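Local coordinates for protein endoglucanase (Ruminococcus champanellensis, PDB 6WQV) that probably cleaves beta-1,4-linked glucans and related plant polysaccharides as a broad-specificity family 5 endoglucanase, here holding cello-oligosaccharide sugars, at residues W321-F326 with E331-L336; T73-V78 with I286-A291; T195-G200 with T229-N234. All coordinates share one frame; numbering follows the deposited sequence.

Interaction 1 (W321-F326 with E331-L336); sequences WDNNAF and ENFGLL. With BGC (beta-D-glucopyranose), chain E; GLC (alpha-D-glucopyranose), chain B; EDO (1,2-ethanediol), chain I.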
loop_
_atom_site.group_PDB
_atom_site.type_symbol
_atom_site.label_atom_id
_atom_site.label_comp_id
_atom_site.label_asym_id
_atom_site.label_seq_id
_atom_site.Cartn_x
_atom_site.Cartn_y
_atom_site.Cartn_z
ATOM N N TRP A 321 3.837 7.738 1.971
ATOM C CA TRP A 321 4.818 6.683 2.221
ATOM C C TRP A 321 5.883 7.211 3.183
ATOM O O TRP A 321 6.708 8.038 2.794
ATOM C CB TRP A 321 5.463 6.230 0.914
ATOM C CG TRP A 321 6.532 5.216 1.115
ATOM C CD1 TRP A 321 7.881 5.400 1.019
ATOM C CD2 TRP A 321 6.343 3.842 1.458
ATOM N NE1 TRP A 321 8.544 4.230 1.289
ATOM C CE2 TRP A 321 7.623 3.251 1.558
ATOM C CE3 TRP A 321 5.218 3.045 1.689
ATOM C CZ2 TRP A 321 7.798 1.917 1.886
ATOM C CZ3 TRP A 321 5.394 1.718 2.009
ATOM C CH2 TRP A 321 6.675 1.159 2.099
ATOM N N ASP A 322 5.878 6.738 4.437
ATOM C CA ASP A 322 6.807 7.225 5.464
ATOM C C ASP A 322 7.781 6.106 5.828
ATOM O O ASP A 322 7.429 5.172 6.560
ATOM C CB ASP A 322 6.057 7.713 6.706
ATOM C CG ASP A 322 6.932 8.536 7.625
ATOM O OD1 ASP A 322 8.156 8.310 7.625
ATOM O OD2 ASP A 322 6.385 9.391 8.356
ATOM N N ASN A 323 9.017 6.209 5.341
ATOM C CA ASN A 323 10.034 5.215 5.640
ATOM C C ASN A 323 11.006 5.658 6.726
ATOM O O ASN A 323 12.059 5.037 6.892
ATOM C CB ASN A 323 10.800 4.797 4.379
ATOM C CG ASN A 323 11.648 5.905 3.806
ATOM O OD1 ASN A 323 11.634 7.046 4.286
ATOM N ND2 ASN A 323 12.412 5.576 2.770
ATOM N N ASN A 324 10.680 6.719 7.470
ATOM C CA ASN A 324 11.451 7.116 8.646
ATOM C C ASN A 324 12.896 7.491 8.301
ATOM O O ASN A 324 13.781 7.394 9.144
ATOM C CB ASN A 324 11.411 6.025 9.727
ATOM C CG ASN A 324 11.893 6.508 11.078
ATOM O OD1 ASN A 324 11.511 7.582 11.527
ATOM N ND2 ASN A 324 12.728 5.710 11.731
ATOM N N ALA A 325 13.146 7.943 7.068
ATOM C CA ALA A 325 14.488 8.284 6.604
ATOM C C ALA A 325 14.513 9.750 6.183
ATOM O O ALA A 325 13.679 10.183 5.385
ATOM C CB ALA A 325 14.891 7.382 5.431
ATOM N N PHE A 326 15.475 10.502 6.718
ATOM C CA PHE A 326 15.522 11.958 6.573
ATOM C C PHE A 326 16.734 12.447 5.803
ATOM O O PHE A 326 16.575 13.175 4.816
ATOM C CB PHE A 326 15.399 12.623 7.973
ATOM C CG PHE A 326 14.140 12.217 8.661
ATOM C CD1 PHE A 326 12.955 12.861 8.378
ATOM C CD2 PHE A 326 14.119 11.113 9.499
ATOM C CE1 PHE A 326 11.768 12.437 8.945
ATOM C CE2 PHE A 326 12.938 10.686 10.070
ATOM C CZ PHE A 326 11.759 11.347 9.781
ATOM N N GLU A 331 16.518 6.697 -0.136
ATOM C CA GLU A 331 15.284 7.437 -0.343
ATOM C C GLU A 331 14.810 7.994 0.991
ATOM O O GLU A 331 14.530 7.235 1.920
ATOM C CB GLU A 331 14.217 6.520 -0.938
ATOM C CG GLU A 331 14.579 6.028 -2.327
ATOM C CD GLU A 331 13.563 5.066 -2.936
ATOM O OE1 GLU A 331 12.498 4.801 -2.334
ATOM O OE2 GLU A 331 13.844 4.575 -4.053
ATOM N N ASN A 332 14.713 9.312 1.090
ATOM C CA ASN A 332 14.336 9.952 2.348
ATOM C C ASN A 332 12.888 10.417 2.282
ATOM O O ASN A 332 12.596 11.570 1.963
ATOM C CB ASN A 332 15.289 11.097 2.646
ATOM C CG ASN A 332 16.690 10.621 2.904
ATOM O OD1 ASN A 332 16.918 9.776 3.766
ATOM N ND2 ASN A 332 17.638 11.142 2.137
ATOM N N PHE A 333 11.979 9.512 2.626
ATOM C CA PHE A 333 10.551 9.787 2.642
ATOM C C PHE A 333 10.000 9.986 4.051
ATOM O O PHE A 333 8.781 9.991 4.243
ATOM C CB PHE A 333 9.788 8.665 1.931
ATOM C CG PHE A 333 9.883 8.706 0.421
ATOM C CD1 PHE A 333 9.258 9.717 -0.302
ATOM C CD2 PHE A 333 10.531 7.700 -0.276
ATOM C CE1 PHE A 333 9.322 9.744 -1.686
ATOM C CE2 PHE A 333 10.592 7.722 -1.663
ATOM C CZ PHE A 333 9.989 8.752 -2.365
ATOM N N GLY A 334 10.868 10.172 5.043
ATOM C CA GLY A 334 10.398 10.327 6.404
ATOM C C GLY A 334 9.541 11.566 6.589
ATOM O O GLY A 334 9.749 12.604 5.958
ATOM N N LEU A 335 8.577 11.454 7.497
ATOM C CA LEU A 335 7.715 12.568 7.871
ATOM C C LEU A 335 7.649 12.612 9.389
ATOM O O LEU A 335 7.933 13.654 9.989
ATOM C CB LEU A 335 6.340 12.408 7.228
ATOM C CG LEU A 335 5.392 13.602 7.260
ATOM C CD1 LEU A 335 5.935 14.766 6.457
ATOM C CD2 LEU A 335 4.035 13.196 6.722
ATOM N N LEU A 336 7.316 11.482 10.010
ATOM C CA LEU A 336 7.403 11.321 11.458
ATOM C C LEU A 336 8.776 10.767 11.806
ATOM O O LEU A 336 9.165 9.701 11.318
ATOM C CB LEU A 336 6.345 10.332 11.954
ATOM C CG LEU A 336 6.399 9.973 13.449
ATOM C CD1 LEU A 336 6.178 11.214 14.297
ATOM C CD2 LEU A 336 5.364 8.897 13.759
HETATM C C2 BGC E . 11.680 2.625 0.184
HETATM C C3 BGC E . 13.147 2.351 0.126
HETATM C C4 BGC E . 13.456 0.876 0.107
HETATM C C5 BGC E . 12.720 0.174 -1.013
HETATM C C6 BGC E . 12.832 -1.318 -1.022
HETATM C C1 BGC E . 10.936 1.925 -0.945
HETATM O O2 BGC E . 11.426 4.050 0.113
HETATM O O3 BGC E . 13.787 2.979 1.293
HETATM O O4 BGC E . 14.891 0.668 -0.172
HETATM O O5 BGC E . 11.264 0.471 -0.904
HETATM O O6 BGC E . 12.266 -1.837 -2.230
HETATM C C1 GLC B . 6.830 1.422 -4.041
HETATM C C2 GLC B . 7.025 0.452 -2.892
HETATM C C3 GLC B . 7.703 0.899 -1.669
HETATM C C4 GLC B . 8.927 1.717 -2.008
HETATM C C5 GLC B . 8.442 2.922 -2.779
HETATM C C6 GLC B . 9.498 3.986 -3.024
HETATM O O1 GLC B . 5.661 2.130 -4.066
HETATM O O2 GLC B . 5.719 -0.142 -2.615
HETATM O O3 GLC B . 8.098 -0.315 -0.928
HETATM O O4 GLC B . 9.599 2.077 -0.797
HETATM O O5 GLC B . 7.940 2.469 -4.100
HETATM O O6 GLC B . 10.510 3.515 -3.802
HETATM C C1 EDO I . 18.214 9.456 9.626
HETATM O O1 EDO I . 17.154 9.302 8.679
HETATM C C2 EDO I . 18.820 10.846 9.472
HETATM O O2 EDO I . 19.344 10.954 8.144
HETATM O O HOH W 1 8.325 7.424 10.170
#
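W321 and F333 cross at nearly a right angle, the edge of the indole directed at the face of the phenyl ring in an offset edge-to-face pair with planes 79° apart. F333 repays following outward. Its CB rests 3.3 Å from W321 O; CG comes next to W321 CD1, and CD2 closes on the same atom at 3.7 Å; CE2 nears C6 of the alpha-glucose, and on the far side CE1 packs on G290 and A291, while the ring also meets Y243. Phenylalanine suits the place because its flat ring packs against the indole edge; the indole in turn lays one face by C3 of the alpha-glucose and sends NE1 to O2 of the beta-glucose.

N323 sews the two segments together with both ends of its amide. ND2 donates to E331 O (2.8 Å), almost within the amide plane, and also reaches the beta-glucose hydroxyls, its bond to O2 being weak. OD1 accepts from F333 N at 3.0 Å and from A325 N, which approach from opposite faces of the amide; the latter forms an Asx turn. Asparagine fits because it both donates and accepts. E331, its chain extended beyond CG, brings OE1 within 2.8 Å of O2 of the beta-glucose, and the O6 hydroxyl of the alpha-glucose donates to this same oxygen.

Farther back, L336 N points almost straight at D322 OD2 (2.8 Å, 176°), while L335 N makes a weak bond to OD1. G334 N bonds to A325 O at 2.8 Å, and having no side chain, G334 leaves F326 CE1 able to lie 3.4 Å from its carbonyl carbon.

W27 NE1 also donates to D322 OD2. Ringed by N-H groups, this buried carboxylate is probably kept ionised, while the amide, indole and glutamate in front present a mixed surface suited to sugar hydroxyls.

Interaction 2 (T73-V78 with I286-A291); sequences TVRVPV and IGQFGA. Unlike the reference sequence in segment 286-291: Q288 (reference Glu). With GLC (alpha-D-glucopyranose), chain B.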
loop_
_atom_site.group_PDB
_atom_site.type_symbol
_atom_site.label_atom_id
_atom_site.label_comp_id
_atom_site.label_asym_id
_atom_site.label_seq_id
_atom_site.Cartn_x
_atom_site.Cartn_y
_atom_site.Cartn_z
ATOM N N THR A 73 -5.993 6.848 8.827
ATOM C CA THR A 73 -5.802 5.570 8.150
ATOM C C THR A 73 -4.314 5.258 8.155
ATOM O O THR A 73 -3.492 6.144 7.903
ATOM C CB THR A 73 -6.304 5.682 6.703
ATOM O OG1 THR A 73 -7.713 5.921 6.698
ATOM C CG2 THR A 73 -6.027 4.426 5.905
ATOM N N VAL A 74 -3.975 4.009 8.453
ATOM C CA VAL A 74 -2.597 3.533 8.390
ATOM C C VAL A 74 -2.547 2.309 7.486
ATOM O O VAL A 74 -3.282 1.336 7.699
ATOM C CB VAL A 74 -2.017 3.205 9.775
ATOM C CG1 VAL A 74 -0.640 2.571 9.647
ATOM C CG2 VAL A 74 -1.961 4.464 10.620
ATOM N N ARG A 75 -1.705 2.376 6.460
ATOM C CA ARG A 75 -1.381 1.208 5.655
ATOM C C ARG A 75 -0.178 0.527 6.292
ATOM O O ARG A 75 0.837 1.180 6.582
ATOM C CB ARG A 75 -1.080 1.607 4.215
ATOM C CG ARG A 75 -0.703 0.426 3.296
ATOM C CD ARG A 75 -0.922 0.857 1.882
ATOM N NE ARG A 75 -0.601 -0.059 0.785
ATOM C CZ ARG A 75 0.577 -0.127 0.178
ATOM N NH1 ARG A 75 1.603 0.601 0.587
ATOM N NH2 ARG A 75 0.717 -0.944 -0.862
ATOM N N VAL A 76 -0.325 -0.765 6.567
ATOM C CA VAL A 76 0.704 -1.588 7.198
ATOM C C VAL A 76 1.257 -2.538 6.140
ATOM O O VAL A 76 0.735 -3.659 5.980
ATOM C CB VAL A 76 0.153 -2.341 8.416
ATOM C CG1 VAL A 76 1.230 -3.199 9.060
ATOM C CG2 VAL A 76 -0.409 -1.364 9.434
ATOM N N PRO A 77 2.282 -2.137 5.395
ATOM C CA PRO A 77 2.885 -3.059 4.419
ATOM C C PRO A 77 3.619 -4.170 5.148
ATOM O O PRO A 77 4.384 -3.917 6.084
ATOM C CB PRO A 77 3.847 -2.170 3.631
ATOM C CG PRO A 77 4.229 -1.079 4.588
ATOM C CD PRO A 77 3.000 -0.848 5.448
ATOM N N VAL A 78 3.388 -5.407 4.729
ATOM C CA VAL A 78 3.999 -6.561 5.365
ATOM C C VAL A 78 4.612 -7.451 4.306
ATOM O O VAL A 78 3.920 -7.889 3.376
ATOM C CB VAL A 78 2.995 -7.368 6.201
ATOM C CG1 VAL A 78 3.690 -8.578 6.825
ATOM C CG2 VAL A 78 2.335 -6.502 7.256
ATOM N N ILE A 286 -4.975 6.270 -3.833
ATOM C CA ILE A 286 -3.525 6.406 -4.006
ATOM C C ILE A 286 -2.900 5.872 -2.722
ATOM O O ILE A 286 -2.772 6.571 -1.714
ATOM C CB ILE A 286 -3.106 7.836 -4.349
ATOM C CG1 ILE A 286 -3.630 8.196 -5.742
ATOM C CG2 ILE A 286 -1.581 7.972 -4.289
ATOM C CD1 ILE A 286 -3.597 9.665 -6.071
ATOM N N GLY A 287 -2.532 4.584 -2.751
ATOM C CA GLY A 287 -2.066 3.906 -1.556
ATOM C C GLY A 287 -0.652 4.235 -1.162
ATOM O O GLY A 287 -0.266 3.954 -0.020
ATOM N N GLN A 288 0.122 4.821 -2.079
ATOM C CA GLN A 288 1.412 5.415 -1.751
ATOM C C GLN A 288 1.649 6.633 -2.627
ATOM O O GLN A 288 1.474 6.564 -3.849
ATOM C CB GLN A 288 2.570 4.449 -2.001
ATOM C CG GLN A 288 2.562 3.180 -1.179
ATOM C CD GLN A 288 3.805 2.318 -1.407
ATOM O OE1 GLN A 288 3.780 1.110 -1.200
ATOM N NE2 GLN A 288 4.896 2.944 -1.828
ATOM N N PHE A 289 2.080 7.729 -2.004
ATOM C CA PHE A 289 2.662 8.879 -2.690
ATOM C C PHE A 289 3.661 9.496 -1.710
ATOM O O PHE A 289 3.662 9.187 -0.511
ATOM C CB PHE A 289 1.591 9.902 -3.142
ATOM C CG PHE A 289 1.149 10.822 -2.052
ATOM C CD1 PHE A 289 0.416 10.330 -0.994
ATOM C CD2 PHE A 289 1.490 12.169 -2.053
ATOM C CE1 PHE A 289 0.035 11.149 0.035
ATOM C CE2 PHE A 289 1.102 12.996 -1.018
ATOM C CZ PHE A 289 0.376 12.484 0.022
ATOM N N GLY A 290 4.499 10.384 -2.224
ATOM C CA GLY A 290 5.465 11.094 -1.400
ATOM C C GLY A 290 6.407 11.842 -2.307
ATOM O O GLY A 290 6.386 11.683 -3.528
ATOM N N ALA A 291 7.221 12.696 -1.693
ATOM C CA ALA A 291 8.277 13.413 -2.400
ATOM C C ALA A 291 9.523 13.363 -1.527
ATOM O O ALA A 291 9.469 13.714 -0.346
ATOM C CB ALA A 291 7.899 14.871 -2.692
HETATM C C1 GLC B . 6.830 1.422 -4.041
HETATM C C2 GLC B . 7.025 0.452 -2.892
HETATM C C3 GLC B . 7.703 0.899 -1.669
HETATM C C4 GLC B . 8.927 1.717 -2.008
HETATM C C5 GLC B . 8.442 2.922 -2.779
HETATM C C6 GLC B . 9.498 3.986 -3.024
HETATM O O1 GLC B . 5.661 2.130 -4.066
HETATM O O2 GLC B . 5.719 -0.142 -2.615
HETATM O O3 GLC B . 8.098 -0.315 -0.928
HETATM O O4 GLC B . 9.599 2.077 -0.797
HETATM O O5 GLC B . 7.940 2.469 -4.100
HETATM O O6 GLC B . 10.510 3.515 -3.802
#
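The floor of the glycan pocket, inside the mouth of the barrel, is where R75 of strand 73-76 meets Q288 of strand 284-289. In R75, CG lies anti to the backbone N (chi1 179°) and the chain runs extended from CG to NE, which carries the guanidinium across the interior to the seventh strand. There NH1 donates to Q288 OE1 over 2.9 Å; NH1 sits slightly off the carbonyl plane of Q288, and OE1 slightly off the plane of the guanidinium, the two planes standing 57° apart. The same NH1 lies 3.3 Å from Q288 CG, and R75 CD packs 3.7 Å from G287 O, a carbonyl that also accepts from N28 ND2.

Q288 OE1 takes a second bond, from O2 of the alpha-glucose at 2.7 Å, so one amide oxygen joins the arginine to the sugar. Q288 NE2 donates to Y243 OH, which helps set the amide's orientation and leaves OE1 as the acceptor for both R75 and the sugar. The deposited residue is glutamine, where the reference sequence has glutamate. R75 itself is steadied by a salt bridge from NE to E160 and by bonds to N28 and N163; its long reach and many N-H groups suit it to tie several strands together.

Polar side chains gathered at the C-terminal strand ends are characteristic of the (beta/alpha)8 barrel of family 5, in which the end of strand seven typically carries the nucleophilic glutamate.

Interaction 3 (T195-G200 with T229-N234); sequences TVRATG and TDTVAN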
loop_
_atom_site.group_PDB
_atom_site.type_symbol
_atom_site.label_atom_id
_atom_site.label_comp_id
_atom_site.label_asym_id
_atom_site.label_seq_id
_atom_site.Cartn_x
_atom_site.Cartn_y
_atom_site.Cartn_z
ATOM N N THR A 195 -10.095 -16.243 -2.463
ATOM C CA THR A 195 -9.544 -16.839 -1.249
ATOM C C THR A 195 -10.115 -16.170 -0.006
ATOM O O THR A 195 -10.456 -16.843 0.976
ATOM C CB THR A 195 -8.018 -16.716 -1.287
ATOM O OG1 THR A 195 -7.492 -17.497 -2.372
ATOM C CG2 THR A 195 -7.369 -17.154 0.037
ATOM N N VAL A 196 -10.248 -14.843 -0.035
ATOM C CA VAL A 196 -10.792 -14.138 1.116
ATOM C C VAL A 196 -12.274 -14.447 1.288
ATOM O O VAL A 196 -12.735 -14.729 2.401
ATOM C CB VAL A 196 -10.525 -12.629 0.972
ATOM C CG1 VAL A 196 -11.292 -11.858 2.035
ATOM C CG2 VAL A 196 -9.034 -12.326 1.047
ATOM N N ARG A 197 -13.048 -14.422 0.195
ATOM C CA ARG A 197 -14.491 -14.615 0.325
ATOM C C ARG A 197 -14.825 -16.018 0.820
ATOM O O ARG A 197 -15.861 -16.217 1.469
ATOM C CB ARG A 197 -15.198 -14.330 -1.002
ATOM C CG ARG A 197 -15.001 -12.929 -1.554
ATOM C CD ARG A 197 -15.414 -11.854 -0.547
ATOM N NE ARG A 197 -15.386 -10.540 -1.182
ATOM C CZ ARG A 197 -15.161 -9.400 -0.545
ATOM N NH1 ARG A 197 -14.937 -9.392 0.771
ATOM N NH2 ARG A 197 -15.156 -8.265 -1.231
ATOM N N ALA A 198 -13.958 -16.993 0.533
ATOM C CA ALA A 198 -14.159 -18.373 0.951
ATOM C C ALA A 198 -14.096 -18.557 2.459
ATOM O O ALA A 198 -14.446 -19.643 2.944
ATOM C CB ALA A 198 -13.097 -19.244 0.276
ATOM N N THR A 199 -13.661 -17.550 3.210
ATOM C CA THR A 199 -13.630 -17.648 4.666
ATOM C C THR A 199 -14.897 -17.117 5.320
ATOM O O THR A 199 -15.075 -17.303 6.525
ATOM C CB THR A 199 -12.395 -16.947 5.251
ATOM O OG1 THR A 199 -12.421 -15.541 4.965
ATOM C CG2 THR A 199 -11.125 -17.548 4.670
ATOM N N GLY A 200 -15.782 -16.471 4.559
ATOM C CA GLY A 200 -17.057 -16.052 5.109
ATOM C C GLY A 200 -16.934 -15.074 6.272
ATOM O O GLY A 200 -15.925 -14.388 6.461
ATOM N N THR A 229 -14.042 -10.551 -10.480
ATOM C CA THR A 229 -15.436 -10.844 -10.179
ATOM C C THR A 229 -15.560 -11.156 -8.694
ATOM O O THR A 229 -14.744 -11.885 -8.128
ATOM C CB THR A 229 -15.886 -12.047 -11.006
ATOM O OG1 THR A 229 -15.790 -11.732 -12.401
ATOM C CG2 THR A 229 -17.330 -12.451 -10.694
ATOM N N ASP A 230 -16.571 -10.575 -8.055
ATOM C CA ASP A 230 -16.755 -10.684 -6.616
ATOM C C ASP A 230 -18.083 -11.366 -6.320
ATOM O O ASP A 230 -18.964 -11.475 -7.178
ATOM C CB ASP A 230 -16.686 -9.290 -5.949
ATOM C CG ASP A 230 -16.200 -9.330 -4.494
ATOM O OD1 ASP A 230 -16.123 -10.417 -3.877
ATOM O OD2 ASP A 230 -15.887 -8.243 -3.958
ATOM N N THR A 231 -18.196 -11.870 -5.098
ATOM C CA THR A 231 -19.401 -12.515 -4.608
ATOM C C THR A 231 -20.386 -11.523 -4.013
ATOM O O THR A 231 -21.515 -11.904 -3.685
ATOM C CB THR A 231 -18.997 -13.504 -3.520
ATOM O OG1 THR A 231 -18.199 -12.815 -2.554
ATOM C CG2 THR A 231 -18.171 -14.639 -4.094
ATOM N N VAL A 232 -19.975 -10.270 -3.864
ATOM C CA VAL A 232 -20.774 -9.212 -3.272
ATOM C C VAL A 232 -20.470 -7.944 -4.054
ATOM O O VAL A 232 -19.382 -7.789 -4.618
ATOM C CB VAL A 232 -20.452 -9.051 -1.772
ATOM C CG1 VAL A 232 -18.956 -8.936 -1.561
ATOM C CG2 VAL A 232 -21.176 -7.851 -1.187
ATOM N N ALA A 233 -21.441 -7.042 -4.102
ATOM C CA ALA A 233 -21.316 -5.863 -4.942
ATOM C C ALA A 233 -20.536 -4.754 -4.250
ATOM O O ALA A 233 -20.640 -4.561 -3.036
ATOM C CB ALA A 233 -22.700 -5.343 -5.325
ATOM N N ASN A 234 -19.733 -4.043 -5.040
ATOM C CA ASN A 234 -19.193 -2.735 -4.655
ATOM C C ASN A 234 -18.277 -2.799 -3.439
ATOM O O ASN A 234 -18.351 -1.951 -2.548
ATOM C CB ASN A 234 -20.332 -1.745 -4.420
ATOM C CG ASN A 234 -21.131 -1.482 -5.669
ATOM O OD1 ASN A 234 -20.566 -1.166 -6.709
ATOM N ND2 ASN A 234 -22.450 -1.641 -5.583
#
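R197 grips D230 side-on in a salt bridge of two hydrogen bonds, NE to OD1 and NH2 to OD2. Each is 2.8 Å long with an N-H...O angle of 171°, and each uses the syn lone pair of its carboxylate oxygen. Guanidinium and carboxylate are nearly coplanar, their planes 9° apart, so both N-H bonds point straight at their acceptors and the pair resists twisting. The arginine gets there by a bend at chi2 (-56°), which turns the chain from the helix end toward the loop.

D230 OD1 accepts again, from T231 N at 2.8 Å, on the anti side and out of the carboxylate plane, leaving its syn side to the arginine. Aspartate suits this place: its short side chain can serve both a cation far away in sequence and the next backbone N-H. R197 NH1 meanwhile donates to the backbone carbonyls of N203 and R206, so the guanidinium links three parts of the chain.

Packing surrounds this polar core. T231 OG1 sits 3.4 Å from R197 CG, beside the aliphatic part of the arginine. V232 CG1 lies above one face of the guanidinium, toward the rim and 3.9 Å from R197 NE, and this branched apolar residue packs there without taking up any N-H.

At the helix end, V196 O receives both T199 OG1 (2.7 Å) and T199 N (3.1 Å). The type I turn from R197 to G200 follows, and G200 leaves the helix with positive phi, a conformation easily reached by glycine.

The salt bridge thus ties the C-terminal end of helix 179-197 to the loop entering strand 236-241. Both lie at the base of the (beta/alpha)8 barrel, where helices hand over to the N-terminal ends of strands, the side remote from the catalytic mouth.

Overall arrangement
Interactions 1 and 2 are neighbours at the sugar-binding mouth, their centres about 12 Å apart, and both touch the alpha-glucose. Strands 284-289 and 318-322 run side by side in the barrel: W321 N probably bonds to F289 O (2.9 Å), W321 CE3 packs 3.5 Å from Q288 CD, and the F333 ring lies against G290 and A291. Pocket floor and wall are therefore built as one unit. Interaction 3 stands apart, its centre about 24 Å from that of interaction 2 and about 35 Å from that of interaction 1, on the other side of the chain's centre from the latter. In sequence it is nested within the long loop that interaction 2 closes.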